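Side-chain contacts in 4-phosphoerythronate dehydrogenase (Lactobacillus jensenii, PDB 4PRK), which probably interconverts D-lactate and pyruvate with NAD as cofactor, as a Rossmann-fold member of the D-isomer-specific 2-hydroxyacid dehydrogenases: residues V98-P103 against V154-S159; A105-A110 against A162-A167; I231-G236 against H295-T300. One frame throughout, in Å; residues are numbered along the deposited sequence.

Contact 1 (V98-P103 against V154-S159); sequences VPVYSP and VGHIGS
Pro103 and Val100 pack on His156 and Ile157, near the N-terminal end of helix 155-167. Gly155 and Gly158, at the turn after strand 148-152 and in the helix that follows, are consistent with a GxGxxG pattern of the Rossmann dinucleotide fold. The other partner is the linker from strand 94-96 to helix 103-118, so the loop leaving the edge strand of the five-stranded sheet packs on the helix that follows strand 148-152 of the seven-stranded sheet. All contacts across it are van der Waals. The Pro103 ring lies against the helix at His156: its CB comes 3.7 Å from His156 O and 3.9 Å from His156 CB, the two side chains crossing at a slant. Ile157 CG1 meets the same proline, equally close to its CA and CB, 3.9 Å from Pro103 CB. Val100 touches with one branch alone. Its CG2 sits beside the backbone N because CG1 is anti to that atom (chi1 174°), and it reaches His156 CD2 at 3.7 Å and His156 NE2 at 3.8 Å, meeting the imidazole obliquely. The polar end of that ring is taken by a neighbour: His156 ND1 is hydrogen-bonded to Glu182 of the second subunit, whose Pro181 also packs on Val100. Polar bonds run along each chain or to neighbouring subunits. Ser102 is the N-cap of helix 103-118, its OG bonded to Ala105 N and also to Glu143 of the third subunit. Gly155 turns the chain with a positive phi of 68°; Gly158 N bonds weakly to Val154 O, and Ser159 N donates to Gly155 O at 2.9 Å.

Contact 2 (A105-A110 against A162-A167); sequences AIAEMA and AQIFSA
Ile164 points its CD1 methyl at the flank of Glu108, meeting Glu108 CG at 3.9 Å while the two side chains cross at about a right angle. The methyl gets there because CG1 of Ile164 lies anti to the carbonyl carbon (chi1 -65°) and the chain runs on nearly extended, so the whole branch projects from helix 155-167 as a rod. Ala107 CB, also directed at the facing helix, touches the same methyl more loosely from a neighbouring direction, 4.5 Å from Ile164 CD1. Glu108 offers only its aliphatic part here. Beyond CG its chain is straight and carries the carboxylate past the isoleucine to two other partners: OE2 forms a salt bridge with Arg104 one turn earlier, and OE1 is hydrogen-bonded to Ile144 N of the third subunit. The carboxylate of this buried residue is thus held at both oxygens. The end of Phe165 comes nearer helix 103-118 than its CB direction suggests, and the ring packs on Val111 and Ala114. Near the end of helix 155-167, Ala162 O is gripped twice: Ser166 N donates at 2.9 Å and Ser166 OG at 2.7 Å, arriving from opposite faces of the carbonyl plane. Glu108 CA and Ile164 CA, the nearest pair, are 8.2 Å apart, a spacing bridged by Ile164 reaching to Glu108 CG and Ala107 CB. Helix 155-167 packs on strand 148-152 of the Rossmann-type sheet and helix 103-118 lies against it, a helix-helix contact of that fold.

Contact 3 (I231-G236 against H295-T300); sequences INAARG and HSAYFT
His295 brings its imidazole obliquely to the loop at Ala234, where NE2 comes 4.1 Å from Ala234 O, too long to count as a hydrogen bond. The ring reaches this place by an unusual route: His295 has a left-handed backbone, and its chi1 of -136° falls away from the staggered positions. Thr260, Glu264 and Phe269 touch the same side chain. Arg235, its side chain curled by three successive torsions near -60°, brings NE within 5.2 Å of His295 NE2, near but not in contact. Two methyls also meet: Ala233 CB lies 4.5 Å from Ala297 CB, and Ile106 and Met109 of helix 103-118 pack on Ala297 as well. The loop 233-236 leaves the C-terminal end of strand 229-232 in the parallel Rossmann sheet, while 295-300 links strand 290-292 to helix 301-319. An arginine, a glutamate and a histidine gathered here are consistent with the active site of D-2-hydroxyacid dehydrogenases. The arginine loop is shaped by Asn232. Its OD1 accepts from Ala234 N at 3.0 Å, an Asx turn in which the donor sits above the carbonyl plane, and its ND2 donates to Arg235 O at 2.9 Å along an almost straight line (176°). On the other segment, Ser296 N and Ala297 N are both bonded to the carboxylate of Asp259, and a type I turn from Ser296 to Phe299 closes with Phe299 N to Ser296 O at 2.9 Å.

Overall arrangement
Contacts 1 and 2 both use helix 155-167 and lie about 11 Å apart, centre to centre. They meet where Ile157 CG2 touches Ile106 CG2 at 3.5 Å. Helix 103-118 then relays contact 2 to contact 3, their centres about 13 Å apart: Met109 CB rests 3.6 Å from Ala297 CB. Contact 1 reaches contact 3 directly through Tyr101 CD2 and Tyr298 CB, 3.9 Å apart. Helix 103-118 stands between the presumed dinucleotide turn of contact 1 and the loop of His295 in contact 3, consistent with the active-site region of this family. The third subunit binds at all three, its Glu143 meeting both Ser102 and Thr300.

Contact 1 (V98-P103 against V154-S159)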
ATOM      1  N   VAL A  98     -18.923  23.003  -5.195  1.00 52.00           N
ATOM      2  CA  VAL A  98     -18.057  21.816  -5.244  1.00 48.95           C
ATOM      3  C   VAL A  98     -16.921  21.901  -4.194  1.00 51.07           C
ATOM      4  O   VAL A  98     -15.841  22.469  -4.421  1.00 52.82           O
ATOM      5  CB  VAL A  98     -17.549  21.539  -6.681  1.00 44.67           C
ATOM      6  CG1 VAL A  98     -16.796  20.222  -6.718  1.00 46.42           C
ATOM      7  CG2 VAL A  98     -18.733  21.468  -7.639  1.00 49.35           C
ATOM      8  N   PRO A  99     -17.200  21.366  -3.018  1.00 52.82           N
ATOM      9  CA  PRO A  99     -16.213  21.241  -1.949  1.00 51.88           C
ATOM     10  C   PRO A  99     -15.055  20.286  -2.244  1.00 48.20           C
ATOM     11  O   PRO A  99     -13.946  20.552  -1.838  1.00 54.93           O
ATOM     12  CB  PRO A  99     -17.043  20.762  -0.760  1.00 53.77           C
ATOM     13  CG  PRO A  99     -18.277  20.203  -1.344  1.00 54.73           C
ATOM     14  CD  PRO A  99     -18.545  21.011  -2.560  1.00 53.35           C
ATOM     15  N   VAL A 100     -15.319  19.177  -2.915  1.00 51.46           N
ATOM     16  CA  VAL A 100     -14.308  18.147  -3.113  1.00 53.45           C
ATOM     17  C   VAL A 100     -14.032  17.888  -4.599  1.00 55.44           C
ATOM     18  O   VAL A 100     -14.652  17.017  -5.192  1.00 52.47           O
ATOM     19  CB  VAL A 100     -14.777  16.841  -2.434  1.00 56.30           C
ATOM     20  CG1 VAL A 100     -13.842  15.685  -2.710  1.00 55.41           C
ATOM     21  CG2 VAL A 100     -14.943  17.048  -0.939  1.00 58.49           C
ATOM     22  N   TYR A 101     -13.120  18.670  -5.205  1.00 57.39           N
ATOM     23  CA  TYR A 101     -12.754  18.512  -6.616  1.00 49.98           C
ATOM     24  C   TYR A 101     -12.055  17.190  -6.958  1.00 47.68           C
ATOM     25  O   TYR A 101     -12.596  16.329  -7.636  1.00 38.36           O
ATOM     26  CB  TYR A 101     -11.615  19.483  -6.902  1.00 51.60           C
ATOM     27  CG  TYR A 101     -11.821  20.964  -6.777  1.00 59.76           C
ATOM     28  CD1 TYR A 101     -13.075  21.547  -6.842  1.00 66.80           C
ATOM     29  CD2 TYR A 101     -10.720  21.796  -6.659  1.00 62.47           C
ATOM     30  CE1 TYR A 101     -13.222  22.924  -6.763  1.00 65.73           C
ATOM     31  CE2 TYR A 101     -10.855  23.167  -6.583  1.00 62.11           C
ATOM     32  CZ  TYR A 101     -12.104  23.725  -6.636  1.00 64.54           C
ATOM     33  OH  TYR A 101     -12.217  25.079  -6.554  1.00 62.84           O
ATOM     34  N   SER A 102     -10.873  17.018  -6.373  1.00 38.47           N
ATOM     35  CA  SER A 102     -10.176  15.751  -6.265  1.00 33.55           C
ATOM     36  C   SER A 102      -9.140  15.870  -5.162  1.00 35.25           C
ATOM     37  O   SER A 102      -8.094  16.467  -5.392  1.00 31.62           O
ATOM     38  CB  SER A 102      -9.515  15.391  -7.600  1.00 32.20           C
ATOM     39  OG  SER A 102      -8.516  14.415  -7.467  1.00 28.27           O
ATOM     40  N   PRO A 103      -9.381  15.312  -3.978  1.00 31.06           N
ATOM     41  CA  PRO A 103      -8.324  15.478  -2.969  1.00 29.18           C
ATOM     42  C   PRO A 103      -6.981  14.884  -3.386  1.00 24.92           C
ATOM     43  O   PRO A 103      -5.978  15.405  -2.974  1.00 22.83           O
ATOM     44  CB  PRO A 103      -8.867  14.775  -1.725  1.00 29.52           C
ATOM     45  CG  PRO A 103      -9.970  13.928  -2.175  1.00 33.09           C
ATOM     46  CD  PRO A 103     -10.595  14.698  -3.250  1.00 31.70           C
ATOM     47  N   VAL A 154      -5.762  17.632   8.789  1.00 31.29           N
ATOM     48  CA  VAL A 154      -5.882  16.469   7.904  1.00 31.92           C
ATOM     49  C   VAL A 154      -6.912  16.737   6.799  1.00 31.06           C
ATOM     50  O   VAL A 154      -6.550  17.255   5.723  1.00 31.05           O
ATOM     51  CB  VAL A 154      -6.229  15.221   8.726  1.00 33.93           C
ATOM     52  CG1 VAL A 154      -6.356  14.008   7.807  1.00 34.19           C
ATOM     53  CG2 VAL A 154      -5.155  15.020   9.797  1.00 33.83           C
ATOM     54  N   GLY A 155      -8.198  16.482   7.066  1.00 27.64           N
ATOM     55  CA  GLY A 155      -9.212  16.639   6.020  1.00 26.14           C
ATOM     56  C   GLY A 155      -9.026  15.582   4.926  1.00 29.68           C
ATOM     57  O   GLY A 155      -8.140  14.670   5.015  1.00 29.39           O
ATOM     58  N   HIS A 156      -9.845  15.706   3.892  1.00 30.03           N
ATOM     59  CA  HIS A 156      -9.810  14.809   2.719  1.00 32.60           C
ATOM     60  C   HIS A 156      -8.434  14.830   2.050  1.00 27.51           C
ATOM     61  O   HIS A 156      -7.942  13.807   1.677  1.00 26.49           O
ATOM     62  CB  HIS A 156     -10.820  15.236   1.643  1.00 36.75           C
ATOM     63  CG  HIS A 156     -12.256  15.154   2.048  1.00 45.15           C
ATOM     64  ND1 HIS A 156     -12.907  13.951   2.271  1.00 58.21           N
ATOM     65  CD2 HIS A 156     -13.204  16.120   2.159  1.00 48.67           C
ATOM     66  CE1 HIS A 156     -14.179  14.187   2.558  1.00 56.87           C
ATOM     67  NE2 HIS A 156     -14.388  15.494   2.482  1.00 53.99           N
ATOM     68  N   ILE A 157      -7.810  16.001   1.917  1.00 27.15           N
ATOM     69  CA  ILE A 157      -6.493  16.142   1.260  1.00 25.39           C
ATOM     70  C   ILE A 157      -5.319  15.571   2.081  1.00 24.22           C
ATOM     71  O   ILE A 157      -4.460  14.770   1.585  1.00 26.24           O
ATOM     72  CB  ILE A 157      -6.271  17.605   0.864  1.00 25.02           C
ATOM     73  CG1 ILE A 157      -7.291  17.979  -0.192  1.00 27.56           C
ATOM     74  CG2 ILE A 157      -4.886  17.856   0.324  1.00 23.86           C
ATOM     75  CD1 ILE A 157      -7.303  19.454  -0.528  1.00 27.64           C
ATOM     76  N   GLY A 158      -5.254  16.004   3.313  1.00 24.14           N
ATOM     77  CA  GLY A 158      -4.200  15.547   4.245  1.00 25.02           C
ATOM     78  C   GLY A 158      -4.242  14.058   4.451  1.00 25.07           C
ATOM     79  O   GLY A 158      -3.187  13.345   4.577  1.00 22.16           O
ATOM     80  N   SER A 159      -5.460  13.590   4.534  1.00 21.74           N
ATOM     81  CA  SER A 159      -5.688  12.160   4.608  1.00 25.60           C
ATOM     82  C   SER A 159      -5.111  11.410   3.414  1.00 25.11           C
ATOM     83  O   SER A 159      -4.562  10.340   3.541  1.00 27.15           O
ATOM     84  CB  SER A 159      -7.197  11.890   4.682  1.00 25.79           C
ATOM     85  OG  SER A 159      -7.360  10.527   4.534  1.00 31.41           O
TER

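Contact 2 (A105-A110 against A162-A167)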
ATOM      1  N   ALA A 105      -5.550  15.004  -6.351  1.00 24.99           N
ATOM      2  CA  ALA A 105      -4.852  15.992  -7.188  1.00 23.53           C
ATOM      3  C   ALA A 105      -3.960  16.826  -6.302  1.00 22.85           C
ATOM      4  O   ALA A 105      -2.767  16.946  -6.507  1.00 21.60           O
ATOM      5  CB  ALA A 105      -5.840  16.885  -7.912  1.00 22.54           C
ATOM      6  N   ILE A 106      -4.550  17.372  -5.268  1.00 23.53           N
ATOM      7  CA  ILE A 106      -3.770  18.214  -4.384  1.00 25.05           C
ATOM      8  C   ILE A 106      -2.733  17.446  -3.571  1.00 25.55           C
ATOM      9  O   ILE A 106      -1.594  17.891  -3.463  1.00 23.52           O
ATOM     10  CB  ILE A 106      -4.704  19.069  -3.523  1.00 27.40           C
ATOM     11  CG1 ILE A 106      -5.395  20.027  -4.484  1.00 31.51           C
ATOM     12  CG2 ILE A 106      -3.947  19.838  -2.459  1.00 26.11           C
ATOM     13  CD1 ILE A 106      -6.715  20.524  -4.021  1.00 33.63           C
ATOM     14  N   ALA A 107      -3.113  16.284  -3.033  1.00 24.59           N
ATOM     15  CA  ALA A 107      -2.212  15.531  -2.203  1.00 22.69           C
ATOM     16  C   ALA A 107      -0.988  15.113  -3.007  1.00 22.26           C
ATOM     17  O   ALA A 107       0.136  15.150  -2.532  1.00 18.56           O
ATOM     18  CB  ALA A 107      -2.917  14.321  -1.680  1.00 23.33           C
ATOM     19  N   GLU A 108      -1.200  14.801  -4.273  1.00 23.99           N
ATOM     20  CA  GLU A 108      -0.109  14.314  -5.124  1.00 24.07           C
ATOM     21  C   GLU A 108       0.865  15.425  -5.474  1.00 23.39           C
ATOM     22  O   GLU A 108       2.084  15.207  -5.656  1.00 24.70           O
ATOM     23  CB  GLU A 108      -0.671  13.613  -6.379  1.00 23.64           C
ATOM     24  CG  GLU A 108      -1.227  12.229  -6.090  1.00 22.17           C
ATOM     25  CD  GLU A 108      -1.801  11.480  -7.291  1.00 23.55           C
ATOM     26  OE1 GLU A 108      -1.545  11.867  -8.464  1.00 21.19           O
ATOM     27  OE2 GLU A 108      -2.463  10.439  -7.066  1.00 20.69           O
ATOM     28  N   MET A 109       0.359  16.632  -5.540  1.00 24.50           N
ATOM     29  CA  MET A 109       1.228  17.792  -5.818  1.00 25.24           C
ATOM     30  C   MET A 109       2.122  17.989  -4.556  1.00 24.83           C
ATOM     31  O   MET A 109       3.343  18.135  -4.635  1.00 25.11           O
ATOM     32  CB  MET A 109       0.405  19.059  -6.158  1.00 23.33           C
ATOM     33  CG  MET A 109       1.244  20.313  -6.338  1.00 26.87           C
ATOM     34  SD  MET A 109       2.367  20.202  -7.758  1.00 30.60           S
ATOM     35  CE  MET A 109       1.715  21.545  -8.728  1.00 31.20           C
ATOM     36  N   ALA A 110       1.507  17.920  -3.393  1.00 24.09           N
ATOM     37  CA  ALA A 110       2.260  18.030  -2.168  1.00 24.63           C
ATOM     38  C   ALA A 110       3.357  16.971  -2.076  1.00 25.20           C
ATOM     39  O   ALA A 110       4.488  17.274  -1.770  1.00 26.09           O
ATOM     40  CB  ALA A 110       1.312  17.897  -1.025  1.00 26.56           C
ATOM     41  N   ALA A 162      -1.355  11.333   3.657  1.00 23.41           N
ATOM     42  CA  ALA A 162      -0.992  10.356   4.660  1.00 24.91           C
ATOM     43  C   ALA A 162      -1.058   8.912   4.103  1.00 26.71           C
ATOM     44  O   ALA A 162      -0.147   8.097   4.315  1.00 24.99           O
ATOM     45  CB  ALA A 162      -1.917  10.537   5.853  1.00 25.18           C
ATOM     46  N   GLN A 163      -2.111   8.618   3.355  1.00 26.36           N
ATOM     47  CA  GLN A 163      -2.205   7.329   2.646  1.00 28.31           C
ATOM     48  C   GLN A 163      -1.008   7.097   1.719  1.00 23.86           C
ATOM     49  O   GLN A 163      -0.403   6.047   1.725  1.00 21.25           O
ATOM     50  CB  GLN A 163      -3.524   7.266   1.826  1.00 33.34           C
ATOM     51  CG  GLN A 163      -4.785   7.407   2.711  1.00 40.91           C
ATOM     52  CD  GLN A 163      -6.115   7.539   1.968  1.00 41.60           C
ATOM     53  OE1 GLN A 163      -6.975   8.351   2.328  1.00 45.27           O
ATOM     54  NE2 GLN A 163      -6.308   6.709   0.966  1.00 46.97           N
ATOM     55  N   ILE A 164      -0.657   8.088   0.927  1.00 23.19           N
ATOM     56  CA  ILE A 164       0.458   7.934  -0.022  1.00 22.91           C
ATOM     57  C   ILE A 164       1.775   7.793   0.729  1.00 25.34           C
ATOM     58  O   ILE A 164       2.543   6.790   0.528  1.00 25.46           O
ATOM     59  CB  ILE A 164       0.511   9.116  -1.025  1.00 23.11           C
ATOM     60  CG1 ILE A 164      -0.741   9.098  -1.895  1.00 21.75           C
ATOM     61  CG2 ILE A 164       1.827   9.141  -1.866  1.00 23.01           C
ATOM     62  CD1 ILE A 164      -0.936  10.422  -2.634  1.00 24.83           C
ATOM     63  N   PHE A 165       2.019   8.706   1.674  1.00 24.08           N
ATOM     64  CA  PHE A 165       3.295   8.592   2.403  1.00 25.27           C
ATOM     65  C   PHE A 165       3.436   7.275   3.177  1.00 25.38           C
ATOM     66  O   PHE A 165       4.484   6.634   3.136  1.00 24.20           O
ATOM     67  CB  PHE A 165       3.567   9.820   3.291  1.00 24.68           C
ATOM     68  CG  PHE A 165       4.206  10.969   2.558  1.00 23.33           C
ATOM     69  CD1 PHE A 165       5.365  10.788   1.824  1.00 24.09           C
ATOM     70  CD2 PHE A 165       3.672  12.213   2.629  1.00 23.82           C
ATOM     71  CE1 PHE A 165       5.970  11.848   1.155  1.00 25.36           C
ATOM     72  CE2 PHE A 165       4.270  13.278   1.968  1.00 25.76           C
ATOM     73  CZ  PHE A 165       5.417  13.091   1.221  1.00 24.60           C
ATOM     74  N   SER A 166       2.383   6.841   3.853  1.00 24.79           N
ATOM     75  CA  SER A 166       2.491   5.591   4.649  1.00 26.39           C
ATOM     76  C   SER A 166       2.593   4.400   3.728  1.00 25.21           C
ATOM     77  O   SER A 166       3.210   3.439   4.070  1.00 28.29           O
ATOM     78  CB  SER A 166       1.334   5.432   5.615  1.00 26.17           C
ATOM     79  OG  SER A 166       0.195   5.432   4.825  1.00 31.48           O
ATOM     80  N   ALA A 167       2.051   4.469   2.517  1.00 27.20           N
ATOM     81  CA  ALA A 167       2.185   3.360   1.607  1.00 25.28           C
ATOM     82  C   ALA A 167       3.616   3.268   1.064  1.00 29.58           C
ATOM     83  O   ALA A 167       4.026   2.203   0.663  1.00 27.81           O
ATOM     84  CB  ALA A 167       1.174   3.449   0.494  1.00 24.08           C
TER

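Contact 3 (I231-G236 against H295-T300)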
ATOM      1  N   ILE A 231       5.826  22.082   3.260  1.00 25.47           N
ATOM      2  CA  ILE A 231       4.982  22.086   2.068  1.00 23.72           C
ATOM      3  C   ILE A 231       3.698  22.790   2.414  1.00 23.24           C
ATOM      4  O   ILE A 231       3.061  22.403   3.352  1.00 27.88           O
ATOM      5  CB  ILE A 231       4.638  20.648   1.630  1.00 23.28           C
ATOM      6  CG1 ILE A 231       5.872  19.836   1.255  1.00 22.79           C
ATOM      7  CG2 ILE A 231       3.648  20.678   0.468  1.00 24.15           C
ATOM      8  CD1 ILE A 231       6.646  20.335   0.059  1.00 22.66           C
ATOM      9  N   ASN A 232       3.310  23.807   1.643  1.00 29.57           N
ATOM     10  CA  ASN A 232       1.989  24.465   1.747  1.00 27.46           C
ATOM     11  C   ASN A 232       1.238  24.478   0.411  1.00 26.42           C
ATOM     12  O   ASN A 232       1.485  25.315  -0.488  1.00 24.05           O
ATOM     13  CB  ASN A 232       2.113  25.915   2.175  1.00 28.65           C
ATOM     14  CG  ASN A 232       0.763  26.542   2.477  1.00 29.20           C
ATOM     15  OD1 ASN A 232      -0.244  25.830   2.653  1.00 30.32           O
ATOM     16  ND2 ASN A 232       0.730  27.862   2.552  1.00 27.90           N
ATOM     17  N   ALA A 233       0.281  23.575   0.331  1.00 26.18           N
ATOM     18  CA  ALA A 233      -0.665  23.516  -0.755  1.00 28.16           C
ATOM     19  C   ALA A 233      -2.070  23.741  -0.236  1.00 28.50           C
ATOM     20  O   ALA A 233      -3.044  23.374  -0.917  1.00 28.80           O
ATOM     21  CB  ALA A 233      -0.593  22.188  -1.465  1.00 27.91           C
ATOM     22  N   ALA A 234      -2.161  24.388   0.912  1.00 25.85           N
ATOM     23  CA  ALA A 234      -3.442  24.745   1.475  1.00 28.53           C
ATOM     24  C   ALA A 234      -3.785  26.218   1.231  1.00 28.23           C
ATOM     25  O   ALA A 234      -4.498  26.521   0.312  1.00 29.68           O
ATOM     26  CB  ALA A 234      -3.468  24.421   2.959  1.00 27.90           C
ATOM     27  N   ARG A 235      -3.254  27.137   2.018  1.00 26.99           N
ATOM     28  CA  ARG A 235      -3.564  28.553   1.812  1.00 27.95           C
ATOM     29  C   ARG A 235      -2.366  29.367   2.186  1.00 25.25           C
ATOM     30  O   ARG A 235      -1.744  29.133   3.234  1.00 23.41           O
ATOM     31  CB  ARG A 235      -4.752  28.979   2.663  1.00 33.08           C
ATOM     32  CG  ARG A 235      -6.089  28.289   2.399  1.00 33.89           C
ATOM     33  CD  ARG A 235      -6.692  28.555   1.037  1.00 35.25           C
ATOM     34  NE  ARG A 235      -6.962  29.975   0.816  1.00 34.50           N
ATOM     35  CZ  ARG A 235      -8.037  30.621   1.246  1.00 37.15           C
ATOM     36  NH1 ARG A 235      -8.130  31.921   1.016  1.00 37.45           N
ATOM     37  NH2 ARG A 235      -8.993  30.011   1.936  1.00 36.73           N
ATOM     38  N   GLY A 236      -1.975  30.292   1.312  1.00 27.16           N
ATOM     39  CA  GLY A 236      -0.755  31.061   1.538  1.00 29.23           C
ATOM     40  C   GLY A 236      -0.712  31.771   2.890  1.00 30.29           C
ATOM     41  O   GLY A 236       0.334  31.846   3.536  1.00 29.31           O
ATOM     42  N   HIS A 295      -0.738  27.952  -7.669  1.00 31.96           N
ATOM     43  CA  HIS A 295      -1.977  27.379  -7.169  1.00 32.35           C
ATOM     44  C   HIS A 295      -2.537  26.378  -8.187  1.00 30.63           C
ATOM     45  O   HIS A 295      -3.728  26.366  -8.490  1.00 31.25           O
ATOM     46  CB  HIS A 295      -3.017  28.476  -6.789  1.00 34.95           C
ATOM     47  CG  HIS A 295      -3.711  28.223  -5.476  1.00 40.18           C
ATOM     48  ND1 HIS A 295      -4.386  27.046  -5.194  1.00 43.88           N
ATOM     49  CD2 HIS A 295      -3.805  28.979  -4.356  1.00 39.18           C
ATOM     50  CE1 HIS A 295      -4.851  27.084  -3.955  1.00 39.03           C
ATOM     51  NE2 HIS A 295      -4.519  28.247  -3.428  1.00 44.15           N
ATOM     52  N   SER A 296      -1.683  25.497  -8.682  1.00 30.71           N
ATOM     53  CA  SER A 296      -2.131  24.520  -9.613  1.00 27.23           C
ATOM     54  C   SER A 296      -2.200  23.098  -9.009  1.00 29.52           C
ATOM     55  O   SER A 296      -2.263  22.080  -9.769  1.00 25.50           O
ATOM     56  CB  SER A 296      -1.202  24.577 -10.839  1.00 28.94           C
ATOM     57  OG  SER A 296       0.193  24.295 -10.517  1.00 28.35           O
ATOM     58  N   ALA A 297      -2.144  22.952  -7.676  1.00 28.56           N
ATOM     59  CA  ALA A 297      -2.221  21.549  -7.132  1.00 26.53           C
ATOM     60  C   ALA A 297      -3.517  20.873  -7.651  1.00 24.83           C
ATOM     61  O   ALA A 297      -3.556  19.695  -7.982  1.00 27.04           O
ATOM     62  CB  ALA A 297      -2.177  21.530  -5.607  1.00 25.08           C
ATOM     63  N   TYR A 298      -4.585  21.631  -7.763  1.00 24.65           N
ATOM     64  CA  TYR A 298      -5.868  21.075  -8.206  1.00 24.66           C
ATOM     65  C   TYR A 298      -5.900  20.690  -9.692  1.00 24.57           C
ATOM     66  O   TYR A 298      -6.833  20.017 -10.112  1.00 24.67           O
ATOM     67  CB  TYR A 298      -7.008  22.104  -7.971  1.00 25.05           C
ATOM     68  CG  TYR A 298      -6.994  23.129  -9.106  1.00 29.42           C
ATOM     69  CD1 TYR A 298      -6.142  24.228  -9.086  1.00 30.62           C
ATOM     70  CD2 TYR A 298      -7.781  22.948 -10.234  1.00 30.03           C
ATOM     71  CE1 TYR A 298      -6.099  25.115 -10.141  1.00 30.55           C
ATOM     72  CE2 TYR A 298      -7.726  23.821 -11.304  1.00 33.59           C
ATOM     73  CZ  TYR A 298      -6.886  24.890 -11.263  1.00 31.99           C
ATOM     74  OH  TYR A 298      -6.840  25.728 -12.360  1.00 35.32           O
ATOM     75  N   PHE A 299      -4.931  21.106 -10.501  1.00 24.84           N
ATOM     76  CA  PHE A 299      -5.182  21.225 -11.940  1.00 25.85           C
ATOM     77  C   PHE A 299      -4.875  19.898 -12.654  1.00 26.61           C
ATOM     78  O   PHE A 299      -3.782  19.749 -13.293  1.00 31.57           O
ATOM     79  CB  PHE A 299      -4.340  22.403 -12.481  1.00 27.21           C
ATOM     80  CG  PHE A 299      -4.592  22.752 -13.925  1.00 27.71           C
ATOM     81  CD1 PHE A 299      -5.880  22.788 -14.446  1.00 27.70           C
ATOM     82  CD2 PHE A 299      -3.542  23.121 -14.743  1.00 28.83           C
ATOM     83  CE1 PHE A 299      -6.088  23.104 -15.774  1.00 27.67           C
ATOM     84  CE2 PHE A 299      -3.752  23.462 -16.065  1.00 29.65           C
ATOM     85  CZ  PHE A 299      -5.036  23.466 -16.569  1.00 27.67           C
ATOM     86  N   THR A 300      -5.779  18.923 -12.477  1.00 24.44           N
ATOM     87  CA  THR A 300      -5.781  17.664 -13.247  1.00 27.46           C
ATOM     88  C   THR A 300      -7.080  17.553 -14.039  1.00 28.46           C
ATOM     89  O   THR A 300      -8.014  18.318 -13.825  1.00 27.72           O
ATOM     90  CB  THR A 300      -5.733  16.446 -12.327  1.00 27.86           C
ATOM     91  OG1 THR A 300      -6.920  16.426 -11.512  1.00 29.84           O
ATOM     92  CG2 THR A 300      -4.520  16.563 -11.411  1.00 30.13           C
TER